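Local coordinates for extracellular ligand-binding receptor (Rhodopseudomonas palustris, PDB 3UKJ), which probably captures lignin-derived aromatic acids such as p-coumarate in the periplasm for uptake, and is seen here holding 3-(4-hydroxyphenyl)pyruvate, at residues I12-T17 / M45-D50; H129-N134 / E160-K165; M228-I233 / G356-V361. All blocks are in the same frame, centred on the assembly; numbering follows the deposited sequence. Where two conformers were deposited one is given.

Interaction 1: residues I12-T17 / M45-D50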
ATOM      1  N   ILE A  12      -5.108  -5.552  14.913  1.00 11.67           N
ATOM      2  CA  ILE A  12      -4.245  -5.307  13.751  1.00 11.63           C
ATOM      3  C   ILE A  12      -3.578  -6.612  13.386  1.00 11.15           C
ATOM      4  O   ILE A  12      -2.858  -7.212  14.222  1.00 12.09           O
ATOM      5  CB  ILE A  12      -3.149  -4.242  14.086  1.00 11.26           C
ATOM      6  CG1 ILE A  12      -3.831  -2.982  14.616  1.00 13.14           C
ATOM      7  CG2 ILE A  12      -2.292  -4.010  12.810  1.00 12.46           C
ATOM      8  CD1 ILE A  12      -2.900  -1.964  15.255  1.00 16.68           C
ATOM      9  N   THR A  13      -3.793  -7.051  12.131  1.00 11.33           N
ATOM     10  CA  THR A  13      -3.062  -8.182  11.591  1.00 11.60           C
ATOM     11  C   THR A  13      -2.155  -7.737  10.416  1.00 11.53           C
ATOM     12  O   THR A  13      -2.608  -7.072   9.473  1.00 12.32           O
ATOM     13  CB  THR A  13      -4.025  -9.330  11.174  1.00 12.23           C
ATOM     14  OG1 THR A  13      -3.265 -10.443  10.713  1.00 13.02           O
ATOM     15  CG2 THR A  13      -5.047  -8.874  10.115  1.00 12.90           C
ATOM     16  N   VAL A  14      -0.855  -8.025  10.551  1.00 11.42           N
ATOM     17  CA  VAL A  14       0.132  -7.629   9.540  1.00 11.93           C
ATOM     18  C   VAL A  14       1.113  -8.768   9.334  1.00 13.05           C
ATOM     19  O   VAL A  14       1.143  -9.746  10.098  1.00 12.45           O
ATOM     20  CB  VAL A  14       0.895  -6.296   9.927  1.00 12.60           C
ATOM     21  CG1 VAL A  14      -0.085  -5.083   9.753  1.00 12.79           C
ATOM     22  CG2 VAL A  14       1.423  -6.365  11.376  1.00 13.87           C
ATOM     23  N   THR A  15       1.975  -8.588   8.349  1.00 13.70           N
ATOM     24  CA  THR A  15       2.807  -9.654   7.886  1.00 14.25           C
ATOM     25  C   THR A  15       4.252  -9.387   8.334  1.00 14.67           C
ATOM     26  O   THR A  15       4.953  -8.575   7.726  1.00 15.17           O
ATOM     27  CB  THR A  15       2.729  -9.774   6.343  1.00 14.05           C
ATOM     28  OG1 THR A  15       1.354  -9.931   5.907  1.00 14.40           O
ATOM     29  CG2 THR A  15       3.587 -10.922   5.856  1.00 15.01           C
ATOM     30  N   THR A  16       4.699 -10.080   9.384  1.00 14.06           N
ATOM     31  CA  THR A  16       6.050  -9.840   9.923  1.00 15.43           C
ATOM     32  C   THR A  16       6.946 -11.064   9.763  1.00 15.73           C
ATOM     33  O   THR A  16       8.118 -11.069  10.182  1.00 16.41           O
ATOM     34  CB  THR A  16       6.010  -9.402  11.399  1.00 15.37           C
ATOM     35  OG1 THR A  16       5.403 -10.427  12.181  1.00 17.10           O
ATOM     36  CG2 THR A  16       5.179  -8.124  11.520  1.00 14.35           C
ATOM     37  N   THR A  17       6.390 -12.095   9.127  1.00 16.82           N
ATOM     38  CA  THR A  17       7.163 -13.265   8.726  1.00 17.49           C
ATOM     39  C   THR A  17       6.814 -13.634   7.283  1.00 17.95           C
ATOM     40  O   THR A  17       5.731 -13.300   6.801  1.00 17.89           O
ATOM     41  CB  THR A  17       6.889 -14.487   9.656  1.00 17.12           C
ATOM     42  OG1 THR A  17       5.487 -14.831   9.638  1.00 16.16           O
ATOM     43  CG2 THR A  17       7.354 -14.193  11.080  1.00 17.01           C
HETATM   44  N   MSE A  45      -4.446  -1.918  21.660  1.00 15.71           N
HETATM   45  CA  MSE A  45      -4.075  -2.510  20.370  1.00 16.19           C
HETATM   46  C   MSE A  45      -3.759  -3.979  20.590  1.00 16.17           C
HETATM   47  O   MSE A  45      -3.165  -4.362  21.614  1.00 18.04           O
HETATM   48  CB  MSE A  45      -2.841  -1.813  19.780  1.00 16.80           C
HETATM   49  CG  MSE A  45      -3.057  -0.378  19.201  1.00 16.51           C
HETATM   50 SE   MSE A  45      -1.401   0.204  18.298  0.75 17.05          SE
HETATM   51  CE  MSE A  45      -0.014  -0.546  19.423  1.00 20.15           C
ATOM     52  N   ILE A  46      -4.233  -4.815  19.673  1.00 15.53           N
ATOM     53  CA  ILE A  46      -3.858  -6.223  19.652  1.00 16.48           C
ATOM     54  C   ILE A  46      -3.268  -6.472  18.279  1.00 16.16           C
ATOM     55  O   ILE A  46      -3.905  -6.145  17.262  1.00 17.09           O
ATOM     56  CB  ILE A  46      -5.060  -7.123  19.862  1.00 16.91           C
ATOM     57  CG1 ILE A  46      -5.768  -6.697  21.152  1.00 18.74           C
ATOM     58  CG2 ILE A  46      -4.605  -8.597  19.891  1.00 18.05           C
ATOM     59  CD1 ILE A  46      -7.170  -7.159  21.244  1.00 21.62           C
ATOM     60  N   VAL A  47      -1.977  -6.792  18.268  1.00 15.34           N
ATOM     61  CA  VAL A  47      -1.211  -6.865  17.015  1.00 14.53           C
ATOM     62  C   VAL A  47      -0.710  -8.282  16.832  1.00 14.39           C
ATOM     63  O   VAL A  47       0.051  -8.793  17.659  1.00 16.07           O
ATOM     64  CB  VAL A  47       0.017  -5.872  17.032  1.00 14.75           C
ATOM     65  CG1 VAL A  47       0.694  -5.869  15.687  1.00 15.94           C
ATOM     66  CG2 VAL A  47      -0.390  -4.460  17.452  1.00 16.56           C
ATOM     67  N   LEU A  48      -1.096  -8.884  15.704  1.00 14.18           N
ATOM     68  CA  LEU A  48      -0.744 -10.262  15.410  1.00 13.43           C
ATOM     69  C   LEU A  48      -0.127 -10.403  14.023  1.00 13.43           C
ATOM     70  O   LEU A  48      -0.483  -9.679  13.108  1.00 13.60           O
ATOM     71  CB  LEU A  48      -1.981 -11.173  15.481  1.00 14.26           C
ATOM     72  CG  LEU A  48      -2.612 -11.354  16.866  1.00 15.59           C
ATOM     73  CD1 LEU A  48      -3.907 -12.186  16.774  1.00 18.61           C
ATOM     74  CD2 LEU A  48      -1.601 -12.002  17.850  1.00 16.40           C
ATOM     75  N   ASP A  49       0.867 -11.272  13.910  1.00 13.29           N
ATOM     76  CA  ASP A  49       1.414 -11.650  12.612  1.00 13.51           C
ATOM     77  C   ASP A  49       0.419 -12.615  11.935  1.00 14.45           C
ATOM     78  O   ASP A  49      -0.166 -13.486  12.611  1.00 15.51           O
ATOM     79  CB  ASP A  49       2.748 -12.370  12.843  1.00 13.94           C
ATOM     80  CG  ASP A  49       3.387 -12.892  11.559  1.00 13.98           C
ATOM     81  OD1 ASP A  49       3.211 -12.261  10.501  1.00 14.47           O
ATOM     82  OD2 ASP A  49       4.151 -13.898  11.650  1.00 16.69           O
ATOM     83  N   ASP A  50       0.350 -12.564  10.600  1.00 12.94           N
ATOM     84  CA  ASP A  50      -0.432 -13.540   9.812  1.00 13.01           C
ATOM     85  C   ASP A  50       0.444 -14.232   8.788  1.00 13.89           C
ATOM     86  O   ASP A  50      -0.028 -15.094   8.040  1.00 14.43           O
ATOM     87  CB  ASP A  50      -1.646 -12.862   9.115  1.00 13.41           C
ATOM     88  CG  ASP A  50      -1.267 -11.643   8.322  1.00 12.24           C
ATOM     89  OD1 ASP A  50      -0.216 -11.646   7.619  1.00 13.41           O
ATOM     90  OD2 ASP A  50      -2.043 -10.645   8.399  1.00 14.03           O
TER
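The carboxylates of Asp-49 and Asp-50 gather three threonine hydroxyls and one amide from the end of strand 8-14 and the loop that follows it, a worked example of how the C-terminal ends of two parallel strands are tied together. Asp-50 lies between two threonines: OD2 takes the hydroxyl OG1 of Thr-13 at 2.6 Å on its anti side, while OD1 offers its syn lone pair to OG1 of Thr-15 at 2.9 Å. The hydroxyl of Thr-13 arrives there because it stands anti to the backbone N (chi1 -177°). Asp-49 works in the same two-handed way. Its OD2 receives OG1 of Thr-17 at 2.6 Å through the syn lone pair, and its OD1 is met by the amide N of Thr-16 at 2.9 Å from above the carboxylate plane. Two bonds to each carboxylate are likely to restrict its rotation.

Behind these bonds lies regular parallel pairing. The carbonyl O of Ile-12 accepts from Leu-48 N at 2.8 Å, and Leu-48 O accepts from Val-14 N at 3.1 Å. On the face shared by Ile-12, Val-14 and Val-47, Ile-12 CD1 reaches the selenium SE of the selenomethionine Met-45 at 4.0 Å.

Ser-76 OG adds a further bond to Asp-50 OD2, and Asn-60 ND2, one shell out, holds Thr-13 OG1 and the backbone carbonyl Asp-49 O. In the sheet of this periplasmic-binding-protein lobe, strand 8-14 runs between 41-49 and 72-75, with helix 54-65 packed on Leu-48 and helix 21-30, part of the beta-alpha-beta crossover between the paired strands, against Val-14 and Val-47.

Interaction 2: residues H129-N134 / E160-K165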
ATOM      1  N   HIS A 129       4.421   8.814 -17.814  1.00 14.55           N
ATOM      2  CA  HIS A 129       5.856   8.861 -18.004  1.00 15.42           C
ATOM      3  C   HIS A 129       6.277   8.039 -19.239  1.00 15.49           C
ATOM      4  O   HIS A 129       7.070   8.513 -20.053  1.00 15.86           O
ATOM      5  CB  HIS A 129       6.604   8.434 -16.718  1.00 14.98           C
ATOM      6  CG  HIS A 129       8.099   8.493 -16.827  1.00 15.95           C
ATOM      7  ND1 HIS A 129       8.825   7.579 -17.565  1.00 16.08           N
ATOM      8  CD2 HIS A 129       8.992   9.414 -16.388  1.00 16.98           C
ATOM      9  CE1 HIS A 129      10.112   7.887 -17.498  1.00 17.50           C
ATOM     10  NE2 HIS A 129      10.239   8.989 -16.780  1.00 17.33           N
HETATM   11  N   MSE A 130       5.683   6.862 -19.430  1.00 14.89           N
HETATM   12  CA  MSE A 130       5.984   6.045 -20.622  1.00 15.13           C
HETATM   13  C   MSE A 130       5.700   6.831 -21.896  1.00 16.09           C
HETATM   14  O   MSE A 130       6.545   6.902 -22.809  1.00 16.52           O
HETATM   15  CB  MSE A 130       5.126   4.788 -20.597  1.00 14.86           C
HETATM   16  CG  MSE A 130       5.586   3.725 -19.619  1.00 15.49           C
HETATM   17 SE   MSE A 130       4.269   2.297 -19.600  0.75 11.97          SE
HETATM   18  CE  MSE A 130       4.979   1.311 -18.108  1.00 18.68           C
ATOM     19  N   LYS A 131       4.553   7.512 -21.918  1.00 16.35           N
ATOM     20  CA  LYS A 131       4.176   8.304 -23.078  1.00 18.24           C
ATOM     21  C   LYS A 131       5.160   9.444 -23.355  1.00 19.12           C
ATOM     22  O   LYS A 131       5.524   9.691 -24.517  1.00 21.28           O
ATOM     23  CB  LYS A 131       2.767   8.841 -22.889  1.00 18.82           C
ATOM     24  CG  LYS A 131       1.653   7.779 -23.064  1.00 18.65           C
ATOM     25  CD  LYS A 131       1.606   7.188 -24.497  1.00 21.34           C
ATOM     26  CE  LYS A 131       1.194   8.217 -25.538  1.00 22.61           C
ATOM     27  NZ  LYS A 131       0.809   7.605 -26.854  1.00 26.55           N
ATOM     28  N   LYS A 132       5.664  10.074 -22.295  1.00 19.35           N
ATOM     29  CA  LYS A 132       6.582  11.197 -22.425  1.00 19.54           C
ATOM     30  C   LYS A 132       7.969  10.738 -22.880  1.00 20.01           C
ATOM     31  O   LYS A 132       8.724  11.522 -23.476  1.00 20.38           O
ATOM     32  CB  LYS A 132       6.694  11.934 -21.091  1.00 19.30           C
ATOM     33  CG  LYS A 132       7.687  13.117 -21.118  1.00 22.90           C
ATOM     34  CD  LYS A 132       7.469  14.083 -19.951  1.00 27.44           C
ATOM     35  CE  LYS A 132       8.660  15.038 -19.784  1.00 28.89           C
ATOM     36  NZ  LYS A 132       8.523  15.777 -18.508  1.00 32.00           N
ATOM     37  N   ASN A 133       8.286   9.475 -22.581  1.00 20.50           N
ATOM     38  CA  ASN A 133       9.606   8.890 -22.852  1.00 21.02           C
ATOM     39  C   ASN A 133       9.670   7.861 -23.993  1.00 21.48           C
ATOM     40  O   ASN A 133      10.432   6.879 -23.935  1.00 21.70           O
ATOM     41  CB  ASN A 133      10.200   8.324 -21.562  1.00 20.83           C
ATOM     42  CG  ASN A 133      10.693   9.412 -20.645  1.00 21.50           C
ATOM     43  OD1 ASN A 133      11.820   9.895 -20.811  1.00 22.88           O
ATOM     44  ND2 ASN A 133       9.773   9.984 -19.863  1.00 20.09           N
ATOM     45  N   ASN A 134       8.885   8.108 -25.036  1.00 21.36           N
ATOM     46  CA  ASN A 134       9.025   7.357 -26.302  1.00 21.74           C
ATOM     47  C   ASN A 134       8.662   5.859 -26.202  1.00 21.23           C
ATOM     48  O   ASN A 134       9.076   5.052 -27.033  1.00 21.76           O
ATOM     49  CB  ASN A 134      10.478   7.514 -26.839  1.00 22.48           C
ATOM     50  CG  ASN A 134      10.989   8.944 -26.759  1.00 25.73           C
ATOM     51  OD1 ASN A 134      11.919   9.254 -25.971  1.00 30.63           O
ATOM     52  ND2 ASN A 134      10.329   9.844 -27.481  1.00 26.30           N
ATOM     53  N   GLU A 160      -3.801   1.005 -23.187  1.00 17.46           N
ATOM     54  CA  GLU A 160      -4.305   0.997 -24.571  1.00 18.53           C
ATOM     55  C   GLU A 160      -5.062   2.262 -24.929  1.00 18.95           C
ATOM     56  O   GLU A 160      -4.973   2.749 -26.058  1.00 19.22           O
ATOM     57  CB  GLU A 160      -5.153  -0.243 -24.870  1.00 18.35           C
ATOM     58  CG  GLU A 160      -4.356  -1.536 -24.727  1.00 19.44           C
ATOM     59  CD  GLU A 160      -5.175  -2.798 -24.999  1.00 21.32           C
ATOM     60  OE1 GLU A 160      -6.416  -2.777 -24.872  1.00 23.73           O
ATOM     61  OE2 GLU A 160      -4.562  -3.840 -25.253  1.00 21.64           O
ATOM     62  N   ALA A 161      -5.762   2.830 -23.950  1.00 19.39           N
ATOM     63  CA  ALA A 161      -6.502   4.078 -24.193  1.00 19.37           C
ATOM     64  C   ALA A 161      -5.532   5.230 -24.504  1.00 20.17           C
ATOM     65  O   ALA A 161      -5.876   6.150 -25.254  1.00 19.60           O
ATOM     66  CB  ALA A 161      -7.398   4.425 -22.991  1.00 19.98           C
HETATM   67  N   MSE A 162      -4.281   5.092 -24.052  1.00 19.65           N
HETATM   68  CA  MSE A 162      -3.267   6.136 -24.247  1.00 20.66           C
HETATM   69  C   MSE A 162      -2.377   5.789 -25.457  1.00 20.46           C
HETATM   70  O   MSE A 162      -1.452   6.534 -25.806  1.00 20.60           O
HETATM   71  CB  MSE A 162      -2.430   6.260 -22.960  1.00 20.99           C
HETATM   72  CG  MSE A 162      -3.270   6.744 -21.758  1.00 22.06           C
HETATM   73 SE   MSE A 162      -2.328   6.525 -20.035  0.75 25.68          SE
HETATM   74  CE  MSE A 162      -0.756   7.339 -20.676  1.00 22.86           C
ATOM     75  N   GLY A 163      -2.717   4.690 -26.135  1.00 20.66           N
ATOM     76  CA  GLY A 163      -2.027   4.276 -27.345  1.00 20.44           C
ATOM     77  C   GLY A 163      -0.777   3.449 -27.164  1.00 20.82           C
ATOM     78  O   GLY A 163      -0.110   3.151 -28.165  1.00 22.36           O
ATOM     79  N   LEU A 164      -0.596   2.889 -25.963  1.00 19.94           N
ATOM     80  CA  LEU A 164       0.486   1.919 -25.704  1.00 19.32           C
ATOM     81  C   LEU A 164       0.013   0.557 -26.199  1.00 19.91           C
ATOM     82  O   LEU A 164      -1.179   0.262 -26.148  1.00 20.03           O
ATOM     83  CB  LEU A 164       0.830   1.862 -24.198  1.00 19.30           C
ATOM     84  CG  LEU A 164       1.345   3.176 -23.579  1.00 18.70           C
ATOM     85  CD1 LEU A 164       1.423   3.151 -22.080  1.00 18.36           C
ATOM     86  CD2 LEU A 164       2.678   3.569 -24.189  1.00 20.37           C
ATOM     87  N   LYS A 165       0.958  -0.338 -26.486  1.00 18.10           N
ATOM     88  CA  LYS A 165       0.616  -1.646 -26.996  1.00 19.03           C
ATOM     89  C   LYS A 165       1.222  -2.656 -26.051  1.00 18.60           C
ATOM     90  O   LYS A 165       2.413  -2.602 -25.747  1.00 18.96           O
ATOM     91  CB  LYS A 165       1.214  -1.840 -28.397  1.00 19.84           C
ATOM     92  CG  LYS A 165       0.922  -3.198 -29.026  1.00 23.75           C
ATOM     93  CD  LYS A 165       1.522  -3.321 -30.432  1.00 28.53           C
ATOM     94  CE  LYS A 165       1.300  -4.737 -30.991  1.00 31.80           C
ATOM     95  NZ  LYS A 165       2.340  -5.140 -31.991  1.00 35.54           N
TER
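Lys-131 and Leu-164 mark the nearest backbone approach, 7.8 Å between their CA atoms, where the last turn of helix 119-132 faces the chain leaving helix 146-161. That second helix closes in a Schellman motif: Gly-163 has positive phi, and its N bonds back to Glu-160 O. Such a turn illustrates how an alpha/beta fold leads a helix into the next strand, here the edge strand 165-172, and a side chain at this glycine would be jammed against the preceding carbonyl O.

Lys-131 spans the gap with a chain bent at chi2 and chi3 (-63° and -66°), which brings its ammonium group to the C-terminal end of the other helix. There NZ gives a hydrogen bond to the carbonyl O of Met-162 at 2.7 Å, approaching almost in line with the C=O bond. A positive charge placed here would probably interact favourably with the helix dipole. The aliphatic part of the same lysine also packs: CD lies 3.8 Å from Leu-164 CD2, the two side chains running past each other in opposite senses. On the buried side, the selenium SE of selenomethionine Met-130 touches Leu-164 CD1 at 3.9 Å, the two side chains meeting at about a right angle, and Met-130 also rests on Tyr-220 of strand 218-221. Tightest of the carbon contacts is that of selenomethionine Met-162, whose terminal CE presses to within 3.4 Å of Lys-131 CG.

Interaction 3: residues M228-I233 / G356-V361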
HETATM    1  N   MSE A 228      13.588   0.901   1.264  1.00 21.47           N
HETATM    2  CA  MSE A 228      15.006   0.742   0.974  1.00 23.24           C
HETATM    3  C   MSE A 228      15.419  -0.666   0.601  1.00 23.33           C
HETATM    4  O   MSE A 228      16.377  -0.821  -0.150  1.00 24.03           O
HETATM    5  CB  MSE A 228      15.867   1.276   2.121  1.00 23.34           C
HETATM    6  CG  MSE A 228      15.989   2.778   2.069  1.00 26.02           C
HETATM    7 SE   MSE A 228      16.948   3.506   0.503  0.75 23.18          SE
HETATM    8  CE  MSE A 228      18.354   2.150   0.488  1.00 26.96           C
ATOM      9  N   ASP A 229      14.544  -1.638   0.867  1.00 24.00           N
ATOM     10  CA  ASP A 229      14.826  -3.056   0.554  1.00 24.05           C
ATOM     11  C   ASP A 229      15.077  -3.242  -0.940  1.00 23.67           C
ATOM     12  O   ASP A 229      15.964  -3.991  -1.328  1.00 24.61           O
ATOM     13  CB  ASP A 229      13.705  -3.999   1.015  1.00 24.43           C
ATOM     14  CG  ASP A 229      13.398  -3.871   2.497  1.00 26.00           C
ATOM     15  OD1 ASP A 229      13.958  -4.669   3.299  1.00 29.01           O
ATOM     16  OD2 ASP A 229      12.539  -3.013   2.845  1.00 27.06           O
ATOM     17  N   PHE A 230      14.334  -2.500  -1.763  1.00 22.94           N
ATOM     18  CA  PHE A 230      14.471  -2.602  -3.212  1.00 21.47           C
ATOM     19  C   PHE A 230      15.888  -2.234  -3.678  1.00 22.40           C
ATOM     20  O   PHE A 230      16.494  -2.979  -4.468  1.00 23.13           O
ATOM     21  CB  PHE A 230      13.422  -1.726  -3.922  1.00 20.91           C
ATOM     22  CG  PHE A 230      13.450  -1.863  -5.419  1.00 18.95           C
ATOM     23  CD1 PHE A 230      12.829  -2.949  -6.042  1.00 17.41           C
ATOM     24  CD2 PHE A 230      14.137  -0.933  -6.198  1.00 17.33           C
ATOM     25  CE1 PHE A 230      12.898  -3.103  -7.417  1.00 19.09           C
ATOM     26  CE2 PHE A 230      14.161  -1.041  -7.586  1.00 19.07           C
ATOM     27  CZ  PHE A 230      13.506  -2.116  -8.205  1.00 18.60           C
ATOM     28  N   ILE A 231      16.428  -1.121  -3.172  1.00 22.92           N
ATOM     29  CA  ILE A 231      17.774  -0.660  -3.562  1.00 23.44           C
ATOM     30  C   ILE A 231      18.879  -1.572  -3.002  1.00 24.50           C
ATOM     31  O   ILE A 231      19.872  -1.852  -3.698  1.00 24.82           O
ATOM     32  CB  ILE A 231      18.021   0.819  -3.143  1.00 23.12           C
ATOM     33  CG1 ILE A 231      17.054   1.763  -3.894  1.00 21.41           C
ATOM     34  CG2 ILE A 231      19.471   1.252  -3.425  1.00 22.15           C
ATOM     35  CD1 ILE A 231      17.177   3.224  -3.492  1.00 22.66           C
ATOM     36  N   ARG A 232      18.663  -2.072  -1.781  0.50 24.49           N
ATOM     37  CA  ARG A 232      19.559  -3.034  -1.124  0.50 24.62           C
ATOM     38  C   ARG A 232      19.750  -4.287  -1.967  0.50 24.77           C
ATOM     39  O   ARG A 232      20.887  -4.753  -2.161  0.50 24.66           O
ATOM     40  CB  ARG A 232      19.003  -3.428   0.258  0.50 24.64           C
ATOM     41  CG  ARG A 232      19.765  -4.580   0.979  0.50 24.14           C
ATOM     42  CD  ARG A 232      19.210  -4.865   2.396  0.50 22.87           C
ATOM     43  NE  ARG A 232      17.775  -5.180   2.432  0.50 21.93           N
ATOM     44  CZ  ARG A 232      17.270  -6.412   2.426  0.50 22.52           C
ATOM     45  NH1 ARG A 232      18.067  -7.458   2.243  0.50 22.37           N
ATOM     46  NH2 ARG A 232      15.956  -6.601   2.530  0.50 21.36           N
ATOM     47  N   ILE A 233      18.630  -4.854  -2.410  1.00 25.09           N
ATOM     48  CA  ILE A 233      18.592  -6.135  -3.137  1.00 24.83           C
ATOM     49  C   ILE A 233      18.916  -6.020  -4.639  1.00 24.07           C
ATOM     50  O   ILE A 233      19.731  -6.809  -5.154  1.00 24.96           O
ATOM     51  CB  ILE A 233      17.263  -6.880  -2.882  1.00 25.04           C
ATOM     52  CG1 ILE A 233      17.059  -7.084  -1.379  1.00 26.20           C
ATOM     53  CG2 ILE A 233      17.186  -8.223  -3.635  1.00 25.00           C
ATOM     54  CD1 ILE A 233      15.625  -7.274  -0.960  1.00 29.39           C
ATOM     55  N   GLY A 356      22.214   4.776  -6.053  1.00 26.42           N
ATOM     56  CA  GLY A 356      21.784   4.061  -4.841  1.00 25.52           C
ATOM     57  C   GLY A 356      20.838   4.814  -3.908  1.00 24.71           C
ATOM     58  O   GLY A 356      20.625   4.378  -2.771  1.00 24.16           O
ATOM     59  N   LYS A 357      20.226   5.891  -4.414  1.00 23.65           N
ATOM     60  CA  LYS A 357      19.333   6.755  -3.623  1.00 22.68           C
ATOM     61  C   LYS A 357      18.070   7.049  -4.418  1.00 21.52           C
ATOM     62  O   LYS A 357      18.112   7.265  -5.641  1.00 20.58           O
ATOM     63  CB  LYS A 357      19.995   8.107  -3.317  1.00 23.16           C
ATOM     64  CG  LYS A 357      21.416   8.089  -2.720  1.00 26.49           C
ATOM     65  CD  LYS A 357      22.003   9.517  -2.790  1.00 31.69           C
ATOM     66  CE  LYS A 357      23.446   9.621  -2.259  1.00 34.40           C
ATOM     67  NZ  LYS A 357      23.464   9.262  -0.835  1.00 36.35           N
ATOM     68  N   TYR A 358      16.950   7.112  -3.710  1.00 20.22           N
ATOM     69  CA  TYR A 358      15.703   7.552  -4.326  1.00 18.95           C
ATOM     70  C   TYR A 358      15.740   9.047  -4.569  1.00 19.38           C
ATOM     71  O   TYR A 358      16.124   9.828  -3.680  1.00 19.43           O
ATOM     72  CB  TYR A 358      14.504   7.175  -3.459  1.00 18.84           C
ATOM     73  CG  TYR A 358      14.197   5.698  -3.443  1.00 17.13           C
ATOM     74  CD1 TYR A 358      13.756   5.060  -4.593  1.00 16.57           C
ATOM     75  CD2 TYR A 358      14.181   4.982  -2.251  1.00 16.60           C
ATOM     76  CE1 TYR A 358      13.389   3.722  -4.592  1.00 15.92           C
ATOM     77  CE2 TYR A 358      13.776   3.645  -2.221  1.00 15.54           C
ATOM     78  CZ  TYR A 358      13.444   3.003  -3.422  1.00 15.71           C
ATOM     79  OH  TYR A 358      13.025   1.702  -3.460  1.00 15.86           O
ATOM     80  N   VAL A 359      15.292   9.437  -5.760  1.00 19.34           N
ATOM     81  CA  VAL A 359      15.213  10.824  -6.169  1.00 20.17           C
ATOM     82  C   VAL A 359      13.887  11.044  -6.871  1.00 20.13           C
ATOM     83  O   VAL A 359      13.514  10.286  -7.794  1.00 19.06           O
ATOM     84  CB  VAL A 359      16.395  11.256  -7.117  1.00 20.97           C
ATOM     85  CG1 VAL A 359      16.299  12.756  -7.424  1.00 22.35           C
ATOM     86  CG2 VAL A 359      17.761  10.932  -6.510  1.00 21.80           C
ATOM     87  N   ILE A 360      13.279  12.192  -6.600  1.00 20.92           N
ATOM     88  CA  ILE A 360      12.021  12.533  -7.240  1.00 22.68           C
ATOM     89  C   ILE A 360      12.207  12.930  -8.717  1.00 23.38           C
ATOM     90  O   ILE A 360      13.233  13.540  -9.076  1.00 23.69           O
ATOM     91  CB  ILE A 360      11.274  13.622  -6.411  1.00 23.71           C
ATOM     92  CG1 ILE A 360       9.777  13.635  -6.720  1.00 25.27           C
ATOM     93  CG2 ILE A 360      11.938  14.987  -6.530  1.00 24.77           C
ATOM     94  CD1 ILE A 360       8.976  14.306  -5.647  1.00 24.62           C
ATOM     95  N   VAL A 361      11.359  12.385  -9.592  1.00 24.22           N
ATOM     96  CA  VAL A 361      11.277  12.811 -10.994  1.00 26.24           C
ATOM     97  C   VAL A 361      10.142  13.847 -11.101  1.00 27.85           C
ATOM     98  O   VAL A 361       8.947  13.516 -10.947  1.00 28.26           O
ATOM     99  CB  VAL A 361      10.948  11.612 -11.953  1.00 25.39           C
ATOM    100  CG1 VAL A 361      11.051  12.028 -13.416  1.00 25.23           C
ATOM    101  CG2 VAL A 361      11.853  10.422 -11.663  1.00 26.22           C
TER
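Ile-231 sets its terminal methyl CD1 squarely over the ring of Tyr-358, 3.6 Å from the centroid and only 9° off the ring normal, a clear case of a CH-pi contact joining a helix to an edge strand. The two side chains pass each other in opposite directions, and the other branch of the isoleucine, CG2, rests 3.4 Å from Gly-356 O. With CG1 anti to its carbonyl carbon (chi1 -64°), Ile-231 directs one arm at the ring and the other at the turn before the strand. Selenomethionine Met-228 adds an oblique Met-aromatic contact, its SE 4.2 Å from Tyr-358 CD2. Phe-230 crosses the tyrosine at roughly a right angle, its CB 3.5 Å from Tyr-358 OH. That hydroxyl is hydrogen-bonded to Ser-227 O, just before helix 228-234. Replacing Tyr-358 with an alanine would probably leave the Ile-231 methyl without its aromatic surface and Ser-227 O without this hydrogen-bonding partner. No hydrogen bond joins the two segments themselves, so their cohesion probably rests mainly on dispersion, with a weak CH-pi component, while the polar end of the tyrosine is satisfied next door.

Followed from the N terminus, the three contacts come in series, with none nested in or crossing another. Interaction 1 closes a short loop of 27 residues, including helix 21-30, and joins neighbouring strands in the sheet of the first lobe. Interaction 2 closes a similar excursion through strand 137-143, tying two helix ends beside the second sheet; its centre is 40 Å from that of interaction 1, across the centre of the chain. Interaction 3 spans 122 residues, bringing the chain's final strand, an edge of that second sheet, back to helix 228-234. Interactions 2 and 3 approach to about 4 Å between nearest atoms without touching.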